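Side-chain contacts in putative glycosyltransferase (GalT1) (Streptococcus parasanguinis, PDB 4PHR), which probably transfers a sugar from a UDP-linked donor, this chain being the UDP-binding GT-D-fold domain of a longer glycosyltransferase: residues A[107-111]-A[112-116]; A[182-185]-A[186-189]. All blocks are in the same frame, centred on the assembly; numbering follows the deposited sequence.

Interaction 1: A[107-111]-A[112-116]; sequences NCCDA and PFYGS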
ATOM      1  N   ASN A 107       7.368  13.421 -16.649  1.00 31.09           N
ATOM      2  CA  ASN A 107       8.727  13.885 -16.405  1.00 38.27           C
ATOM      3  C   ASN A 107       9.473  13.158 -15.288  1.00 41.75           C
ATOM      4  O   ASN A 107      10.690  12.988 -15.358  1.00 43.76           O
ATOM      5  CB  ASN A 107       8.734  15.396 -16.155  1.00 41.49           C
ATOM      6  CG  ASN A 107       8.354  16.190 -17.393  1.00 51.42           C
ATOM      7  OD1 ASN A 107       8.860  15.934 -18.488  1.00 57.64           O
ATOM      8  ND2 ASN A 107       7.453  17.155 -17.228  1.00 48.71           N
ATOM      9  N   CYS A 108       8.749  12.726 -14.262  1.00 35.42           N
ATOM     10  CA  CYS A 108       9.388  12.119 -13.100  1.00 43.62           C
ATOM     11  C   CYS A 108       9.372  10.589 -13.129  1.00 41.64           C
ATOM     12  O   CYS A 108      10.095   9.945 -12.369  1.00 43.36           O
ATOM     13  CB  CYS A 108       8.744  12.634 -11.807  1.00 51.91           C
ATOM     14  SG  CYS A 108       8.851  14.432 -11.582  1.00 63.73           S
ATOM     15  N   CYS A 109       8.557  10.011 -14.007  1.00 36.39           N
ATOM     16  CA  CYS A 109       8.387   8.560 -14.048  1.00 29.78           C
ATOM     17  C   CYS A 109       8.951   7.921 -15.318  1.00 34.62           C
ATOM     18  O   CYS A 109       8.206   7.388 -16.141  1.00 33.49           O
ATOM     19  CB  CYS A 109       6.908   8.208 -13.890  1.00 27.72           C
ATOM     20  SG  CYS A 109       6.203   8.788 -12.326  1.00 33.29           S
ATOM     21  N   ASP A 110      10.272   7.954 -15.462  1.00 38.76           N
ATOM     22  CA  ASP A 110      10.909   7.499 -16.698  1.00 41.70           C
ATOM     23  C   ASP A 110      11.647   6.161 -16.586  1.00 35.13           C
ATOM     24  O   ASP A 110      12.400   5.787 -17.488  1.00 35.93           O
ATOM     25  CB  ASP A 110      11.854   8.578 -17.235  1.00 41.90           C
ATOM     26  CG  ASP A 110      12.867   9.030 -16.203  1.00 48.72           C
ATOM     27  OD1 ASP A 110      13.120   8.271 -15.243  1.00 49.36           O
ATOM     28  OD2 ASP A 110      13.417  10.143 -16.357  1.00 54.66           O
ATOM     29  N   ALA A 111      11.433   5.441 -15.491  1.00 29.52           N
ATOM     30  CA  ALA A 111      12.067   4.137 -15.310  1.00 30.42           C
ATOM     31  C   ALA A 111      11.586   3.151 -16.374  1.00 29.91           C
ATOM     32  O   ALA A 111      10.501   3.317 -16.930  1.00 31.59           O
ATOM     33  CB  ALA A 111      11.787   3.597 -13.911  1.00 26.60           C
ATOM     34  N   PRO A 112      12.393   2.118 -16.662  1.00 28.05           N
ATOM     35  CA  PRO A 112      12.009   1.110 -17.659  1.00 27.03           C
ATOM     36  C   PRO A 112      10.721   0.364 -17.302  1.00 26.69           C
ATOM     37  O   PRO A 112       9.974  -0.027 -18.194  1.00 33.95           O
ATOM     38  CB  PRO A 112      13.211   0.152 -17.684  1.00 31.13           C
ATOM     39  CG  PRO A 112      13.979   0.443 -16.429  1.00 34.36           C
ATOM     40  CD  PRO A 112      13.753   1.893 -16.143  1.00 28.06           C
ATOM     41  N   PHE A 113      10.469   0.173 -16.011  1.00 23.53           N
ATOM     42  CA  PHE A 113       9.237  -0.467 -15.561  1.00 22.45           C
ATOM     43  C   PHE A 113       8.951  -0.101 -14.117  1.00 20.87           C
ATOM     44  O   PHE A 113       9.853   0.295 -13.378  1.00 22.07           O
ATOM     45  CB  PHE A 113       9.330  -1.989 -15.685  1.00 27.13           C
ATOM     46  CG  PHE A 113      10.313  -2.614 -14.738  1.00 30.64           C
ATOM     47  CD1 PHE A 113      11.639  -2.788 -15.107  1.00 32.27           C
ATOM     48  CD2 PHE A 113       9.913  -3.031 -13.475  1.00 31.11           C
ATOM     49  CE1 PHE A 113      12.546  -3.361 -14.233  1.00 32.62           C
ATOM     50  CE2 PHE A 113      10.816  -3.607 -12.601  1.00 30.97           C
ATOM     51  CZ  PHE A 113      12.135  -3.770 -12.977  1.00 30.47           C
ATOM     52  N   TYR A 114       7.686  -0.238 -13.733  1.00 16.83           N
ATOM     53  CA  TYR A 114       7.254  -0.065 -12.350  1.00 15.62           C
ATOM     54  C   TYR A 114       6.430  -1.267 -11.950  1.00 14.36           C
ATOM     55  O   TYR A 114       5.863  -1.933 -12.810  1.00 15.88           O
ATOM     56  CB  TYR A 114       6.400   1.202 -12.214  1.00 14.55           C
ATOM     57  CG  TYR A 114       7.189   2.467 -12.464  1.00 15.79           C
ATOM     58  CD1 TYR A 114       7.288   3.006 -13.741  1.00 16.71           C
ATOM     59  CD2 TYR A 114       7.855   3.110 -11.424  1.00 17.33           C
ATOM     60  CE1 TYR A 114       8.022   4.161 -13.975  1.00 18.55           C
ATOM     61  CE2 TYR A 114       8.581   4.262 -11.642  1.00 19.62           C
ATOM     62  CZ  TYR A 114       8.668   4.782 -12.923  1.00 18.56           C
ATOM     63  OH  TYR A 114       9.391   5.925 -13.161  1.00 19.57           O
ATOM     64  N   GLY A 115       6.364  -1.553 -10.652  1.00 13.67           N
ATOM     65  CA  GLY A 115       5.406  -2.519 -10.152  1.00 15.51           C
ATOM     66  C   GLY A 115       4.035  -1.872 -10.049  1.00 13.99           C
ATOM     67  O   GLY A 115       3.893  -0.677 -10.306  1.00 12.29           O
ATOM     68  N   SER A 116       3.030  -2.653  -9.658  1.00 12.97           N
ATOM     69  CA  SER A 116       1.673  -2.141  -9.516  1.00 12.27           C
ATOM     70  C   SER A 116       1.314  -1.729  -8.094  1.00 10.68           C
ATOM     71  O   SER A 116       1.372  -2.533  -7.168  1.00 12.01           O
ATOM     72  CB  SER A 116       0.661  -3.192  -9.964  1.00 12.51           C
ATOM     73  OG  SER A 116      -0.661  -2.704  -9.786  1.00 12.74           O
TER
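Between the end of helix 102-108 and strand 115-116 the chain bends at A111 and P112, with the directions of 108-111 and 112-114 about 104° apart, so that Y114 faces back to the residues after the helix. C109 is the first residue to leave helical backbone angles. The side chain of Y114 carries the contact. Its CG lies anti to the carbonyl carbon (chi1 -66°), and the ring runs back across the bend. At the tip, Y114 OH accepts a hydrogen bond from the backbone N of A111, at 3.1 Å with an N-H...O angle of 162°. That bond ties the phenol to the main chain of the turn. The same oxygen sits close against C109, 3.0 Å from C109 CA. D110 N is also near Y114 OH, but its angle is too poor for a bond. A111 CB approaches the ring obliquely, 3.5 Å from Y114 CZ. C109 O and D110 N lie at the ring edge, near its plane. C109 adds a sulfur-aromatic contact: C109 SG is 5.5 Å from the centroid of the Y114 ring, an oblique approach. C109 CB touches the same end of the phenol, 4.0 Å from Y114 CZ. C109 and Y114 are buried, and both also touch L76 of strand 72-76. The main chain of Y114 pairs with K13 and L15, and that of G115 with V74 and L76. G115 thus pairs with strand 72-76, while Y114 is held by the segment between helices 2-9 and 17-27. This is a helix-to-strand connection closed by a tyrosine side-chain-to-backbone hydrogen bond, leading into an outermost strand of the three-stranded parallel sheet in the GT-D fold.

Interaction 2: A[182-185]-A[186-189]; sequences FQYY and DEIL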
ATOM      1  N   PHE A 182       3.506  10.491  10.264  1.00 12.90           N
ATOM      2  CA  PHE A 182       4.834  10.989   9.921  1.00 15.00           C
ATOM      3  C   PHE A 182       5.464  11.803  11.046  1.00 18.16           C
ATOM      4  O   PHE A 182       6.687  11.858  11.172  1.00 20.37           O
ATOM      5  CB  PHE A 182       4.845  11.803   8.621  1.00 15.65           C
ATOM      6  CG  PHE A 182       6.241  12.127   8.149  1.00 16.23           C
ATOM      7  CD1 PHE A 182       7.055  11.130   7.632  1.00 17.83           C
ATOM      8  CD2 PHE A 182       6.751  13.411   8.264  1.00 19.82           C
ATOM      9  CE1 PHE A 182       8.351  11.412   7.217  1.00 25.12           C
ATOM     10  CE2 PHE A 182       8.048  13.702   7.859  1.00 22.35           C
ATOM     11  CZ  PHE A 182       8.847  12.701   7.335  1.00 23.04           C
ATOM     12  N   GLN A 183       4.628  12.408  11.875  1.00 17.87           N
ATOM     13  CA  GLN A 183       5.134  13.162  13.013  1.00 24.25           C
ATOM     14  C   GLN A 183       6.025  12.308  13.913  1.00 21.56           C
ATOM     15  O   GLN A 183       6.934  12.814  14.573  1.00 23.36           O
ATOM     16  CB  GLN A 183       3.987  13.731  13.833  1.00 26.11           C
ATOM     17  CG  GLN A 183       4.486  14.515  15.023  1.00 35.62           C
ATOM     18  CD  GLN A 183       3.374  15.161  15.803  1.00 49.06           C
ATOM     19  OE1 GLN A 183       2.684  16.049  15.301  1.00 54.85           O
ATOM     20  NE2 GLN A 183       3.193  14.721  17.042  1.00 49.05           N
ATOM     21  N   TYR A 184       5.758  11.010  13.941  1.00 18.15           N
ATOM     22  CA  TYR A 184       6.483  10.099  14.813  1.00 17.74           C
ATOM     23  C   TYR A 184       7.474   9.252  14.034  1.00 17.32           C
ATOM     24  O   TYR A 184       7.886   8.192  14.507  1.00 17.59           O
ATOM     25  CB  TYR A 184       5.494   9.204  15.566  1.00 19.11           C
ATOM     26  CG  TYR A 184       4.538   9.995  16.423  1.00 22.56           C
ATOM     27  CD1 TYR A 184       3.328  10.451  15.912  1.00 26.78           C
ATOM     28  CD2 TYR A 184       4.858  10.314  17.736  1.00 29.11           C
ATOM     29  CE1 TYR A 184       2.459  11.191  16.692  1.00 32.55           C
ATOM     30  CE2 TYR A 184       3.995  11.049  18.522  1.00 30.29           C
ATOM     31  CZ  TYR A 184       2.798  11.486  17.993  1.00 35.66           C
ATOM     32  OH  TYR A 184       1.939  12.220  18.774  1.00 40.84           O
ATOM     33  N   TYR A 185       7.881   9.727  12.856  1.00 16.76           N
ATOM     34  CA  TYR A 185       8.657   8.881  11.958  1.00 18.48           C
ATOM     35  C   TYR A 185       9.935   8.297  12.569  1.00 18.13           C
ATOM     36  O   TYR A 185      10.190   7.094  12.441  1.00 18.31           O
ATOM     37  CB  TYR A 185       9.007   9.576  10.645  1.00 18.03           C
ATOM     38  CG  TYR A 185       9.803   8.643   9.779  1.00 20.67           C
ATOM     39  CD1 TYR A 185       9.181   7.582   9.133  1.00 22.40           C
ATOM     40  CD2 TYR A 185      11.178   8.771   9.659  1.00 23.32           C
ATOM     41  CE1 TYR A 185       9.903   6.694   8.366  1.00 25.18           C
ATOM     42  CE2 TYR A 185      11.912   7.885   8.894  1.00 24.17           C
ATOM     43  CZ  TYR A 185      11.268   6.846   8.253  1.00 25.33           C
ATOM     44  OH  TYR A 185      11.986   5.962   7.488  1.00 30.58           O
ATOM     45  N   ASP A 186      10.750   9.139  13.202  1.00 18.88           N
ATOM     46  CA  ASP A 186      12.013   8.659  13.758  1.00 25.76           C
ATOM     47  C   ASP A 186      11.799   7.517  14.754  1.00 23.33           C
ATOM     48  O   ASP A 186      12.531   6.523  14.736  1.00 22.42           O
ATOM     49  CB  ASP A 186      12.811   9.794  14.414  1.00 26.64           C
ATOM     50  CG  ASP A 186      13.384  10.776  13.402  1.00 33.18           C
ATOM     51  OD1 ASP A 186      13.389  10.476  12.189  1.00 34.58           O
ATOM     52  OD2 ASP A 186      13.853  11.853  13.831  1.00 42.32           O
ATOM     53  N   GLU A 187      10.798   7.659  15.617  1.00 20.97           N
ATOM     54  CA  GLU A 187      10.486   6.603  16.581  1.00 23.39           C
ATOM     55  C   GLU A 187       9.974   5.329  15.893  1.00 17.54           C
ATOM     56  O   GLU A 187      10.333   4.211  16.283  1.00 18.60           O
ATOM     57  CB  GLU A 187       9.470   7.081  17.622  1.00 25.30           C
ATOM     58  CG  GLU A 187       9.137   6.022  18.673  1.00 27.25           C
ATOM     59  CD  GLU A 187       8.072   6.472  19.654  1.00 34.47           C
ATOM     60  OE1 GLU A 187       7.465   7.540  19.431  1.00 39.58           O
ATOM     61  OE2 GLU A 187       7.845   5.754  20.656  1.00 37.24           O
ATOM     62  N   ILE A 188       9.126   5.494  14.880  1.00 16.62           N
ATOM     63  CA  ILE A 188       8.619   4.342  14.153  1.00 15.98           C
ATOM     64  C   ILE A 188       9.766   3.575  13.503  1.00 16.08           C
ATOM     65  O   ILE A 188       9.840   2.349  13.616  1.00 16.36           O
ATOM     66  CB  ILE A 188       7.583   4.752  13.092  1.00 16.03           C
ATOM     67  CG1 ILE A 188       6.347   5.352  13.783  1.00 17.10           C
ATOM     68  CG2 ILE A 188       7.202   3.545  12.244  1.00 17.93           C
ATOM     69  CD1 ILE A 188       5.403   6.108  12.851  1.00 16.64           C
ATOM     70  N   LEU A 189      10.675   4.296  12.845  1.00 18.64           N
ATOM     71  CA  LEU A 189      11.814   3.641  12.212  1.00 20.59           C
ATOM     72  C   LEU A 189      12.673   2.928  13.253  1.00 18.34           C
ATOM     73  O   LEU A 189      13.067   1.786  13.057  1.00 19.11           O
ATOM     74  CB  LEU A 189      12.667   4.648  11.443  1.00 22.25           C
ATOM     75  CG  LEU A 189      13.913   4.065  10.768  1.00 24.53           C
ATOM     76  CD1 LEU A 189      13.540   2.953   9.784  1.00 27.10           C
ATOM     77  CD2 LEU A 189      14.726   5.159  10.076  1.00 24.61           C
TER
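Y185, the first residue of helix 185-195, packs along D186 and L189 of the same turn. Y185 CB only lies beside the next amide, D186 N, as the chain dictates. CG is anti to the backbone N (chi1 -180°), which carries the ring outward beside the helix. The packing starts on the ring, where Y185 CD2 is 3.8 Å from D186 OD1; the two side chains cross at about a right angle. Further out, Y185 CE2 packs against L189 CD2 at 4.1 Å. L189 CB lies over one face of the ring, 4.1 Å from Y185 CZ. At the tip, Y185 OH touches L189 CD2 at 3.9 Å, while its polar partner is D215, through a hydrogen bond to OD2. The Y185 side chain also touches T208 and V211, so this side of the turn packs on helix 206-218. Y184 occupies the N-cap position. Its O accepts a hydrogen bond from I188 N at 3.0 Å, and Y185 O accepts one from L189 N. I188 CD1 reaches back to Y184 CB, 4.1 Å away. Y184 also touches P177, and I188 lies close to A181; P177 and A181 both bind UDP. The arrangement is the first turn of an alpha helix, with i to i+4 side-chain packing, directly after the UDP-binding loop that follows strand 170-176.

In the fold
Interactions 1 and 2 lie apart, with centres 28 Å and nearest atoms about 19 Å from each other. Both are partly buried local contacts in the GT-D fold, and each mixes buried and exposed residues. Interaction 1 follows a helix and leads into the three-stranded sheet; interaction 2 begins a helix that follows a strand of the five-stranded sheet. A tyrosine is central to each. In 107-116 its hydroxyl bonds to backbone within the turn. In 182-189 the hydroxyl bonds to another helix, while main-chain bonds hold the turn itself. The side chain of I188 is about 8 Å from the bound UDP; that of Y114 is about 10 Å from the side chain of the UDP-binding R33.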